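Local coordinates for protein AggB (PDB 4PHX), which is the minor subunit of aggregative adherence fimbriae type I and probably helps enteroaggregative Escherichia coli adhere to host surfaces, at residues E61-I66 / M96-Q101. Residues are numbered along the deposited sequence; the frame is centred on the assembly and turned at random.
Sequences ELKVKI and MSDGNQ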
# COMPACT_ATOMS: atom_id res chain seq x y z
N GLU B 61 -7.07 -9.31 23.41
CA GLU B 61 -6.87 -10.47 22.56
C GLU B 61 -5.94 -10.24 21.39
O GLU B 61 -6.27 -9.50 20.46
CB GLU B 61 -8.21 -10.98 22.03
CG GLU B 61 -9.05 -11.62 23.09
CD GLU B 61 -10.28 -12.27 22.52
OE1 GLU B 61 -10.81 -11.73 21.53
OE2 GLU B 61 -10.71 -13.32 23.05
N LEU B 62 -4.78 -10.90 21.42
CA LEU B 62 -3.92 -10.95 20.26
C LEU B 62 -4.40 -11.99 19.28
O LEU B 62 -4.64 -13.13 19.65
CB LEU B 62 -2.49 -11.25 20.66
CG LEU B 62 -1.80 -10.04 21.25
CD1 LEU B 62 -0.37 -10.38 21.66
CD2 LEU B 62 -1.84 -8.90 20.23
N LYS B 63 -4.59 -11.58 18.03
CA LYS B 63 -4.79 -12.53 16.95
C LYS B 63 -3.39 -12.83 16.44
O LYS B 63 -2.65 -11.93 16.03
CB LYS B 63 -5.60 -11.93 15.80
CG LYS B 63 -6.76 -11.03 16.19
CD LYS B 63 -7.53 -10.52 14.96
CE LYS B 63 -8.14 -11.65 14.12
NZ LYS B 63 -9.35 -12.27 14.75
N VAL B 64 -3.02 -14.10 16.46
CA VAL B 64 -1.71 -14.46 15.99
C VAL B 64 -1.85 -15.53 14.92
O VAL B 64 -2.91 -16.14 14.77
CB VAL B 64 -0.84 -14.95 17.14
CG1 VAL B 64 -0.74 -13.87 18.20
CG2 VAL B 64 -1.41 -16.27 17.72
N LYS B 65 -0.78 -15.73 14.16
CA LYS B 65 -0.73 -16.80 13.18
C LYS B 65 0.63 -17.48 13.24
O LYS B 65 1.63 -16.88 13.63
CB LYS B 65 -1.03 -16.29 11.76
CG LYS B 65 -0.05 -15.24 11.24
CD LYS B 65 -0.33 -14.85 9.78
CE LYS B 65 0.66 -13.81 9.26
NZ LYS B 65 0.32 -13.36 7.87
N ILE B 66 0.66 -18.74 12.84
CA ILE B 66 1.88 -19.52 12.94
C ILE B 66 2.31 -20.11 11.61
O ILE B 66 1.50 -20.54 10.80
CB ILE B 66 1.74 -20.63 14.00
CG1 ILE B 66 3.10 -21.22 14.34
CG2 ILE B 66 0.74 -21.69 13.53
CD1 ILE B 66 3.09 -22.21 15.52
N MET B 96 3.31 -14.98 14.47
CA MET B 96 3.20 -13.64 13.92
C MET B 96 1.87 -12.96 14.25
O MET B 96 0.84 -13.62 14.37
CB MET B 96 3.42 -13.65 12.41
CG MET B 96 4.81 -14.05 11.97
SD MET B 96 4.90 -14.43 10.21
CE MET B 96 3.73 -15.73 10.03
N SER B 97 1.92 -11.64 14.38
CA SER B 97 0.71 -10.84 14.45
C SER B 97 -0.20 -11.11 13.25
O SER B 97 0.23 -11.03 12.10
CB SER B 97 1.05 -9.36 14.49
OG SER B 97 -0.14 -8.62 14.55
N ASP B 98 -1.46 -11.43 13.53
CA ASP B 98 -2.41 -11.72 12.47
C ASP B 98 -3.18 -10.46 12.11
O ASP B 98 -4.27 -10.24 12.60
CB ASP B 98 -3.36 -12.84 12.89
CG ASP B 98 -4.34 -13.21 11.78
OD1 ASP B 98 -4.18 -12.73 10.64
OD2 ASP B 98 -5.27 -14.00 12.06
N GLY B 99 -2.59 -9.63 11.26
CA GLY B 99 -3.13 -8.33 10.94
C GLY B 99 -2.56 -7.23 11.82
O GLY B 99 -1.80 -7.49 12.78
N ASN B 100 -2.92 -5.99 11.49
CA ASN B 100 -2.56 -4.83 12.29
C ASN B 100 -3.49 -4.77 13.49
O ASN B 100 -4.69 -5.00 13.36
CB ASN B 100 -2.71 -3.53 11.49
CG ASN B 100 -1.80 -3.49 10.28
OD1 ASN B 100 -0.63 -3.85 10.36
ND2 ASN B 100 -2.35 -3.04 9.15
N GLN B 101 -2.94 -4.46 14.66
CA GLN B 101 -3.73 -4.49 15.88
C GLN B 101 -2.99 -3.81 17.02
O GLN B 101 -1.80 -3.57 16.95
CB GLN B 101 -4.08 -5.94 16.27
CG GLN B 101 -2.91 -6.78 16.81
CD GLN B 101 -3.20 -8.30 16.83
OE1 GLN B 101 -4.29 -8.73 17.24
NE2 GLN B 101 -2.23 -9.11 16.39
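Backbone bonds pair Lys65 with Met96 in antiparallel fashion: Lys65 N gives to Met96 O (2.7 Å) and Met96 N to Lys65 O (2.7 Å). Beyond the non-hydrogen-bonded pair Val64-Ser97, Asp98 N reaches Lys63 O from above the carbonyl plane, consistent with the chain leaving the sheet after Ser97.

There the side-chain amide of Gln101 takes over the strand's role. Its OE1 accepts from Lys63 N (3.0 Å, nearly straight at 169°) while its NE2 gives to Lys63 O (2.9 Å); a carboxamide suits this place, carrying donor and acceptor side by side. A second bond, NE2 to Ser97 OG (2.8 Å), helps fix the amide's rotation, and Ser97 OG in turn donates to Gly99 O. At Gly99 a CB would press against the preceding carbonyl O.

Apolar contacts flank these bonds. Leu62 CD2 lies against Gln101 CD (3.7 Å). Lys65 CG sits between backbone N and carbonyl carbon (chi1 60°), and the straight chain brings CE to Met96 CE (3.7 Å). Asp98's carboxylate bonds His49; Lys63 NZ bonds Asn44.

Apolar Leu62 and Val64 suit the buried face, touching Tyr108 and Phe110 of the other sheet: this antiparallel strand-pair end belongs to one layer of the Ig-like beta sandwich of fimbrial subunits.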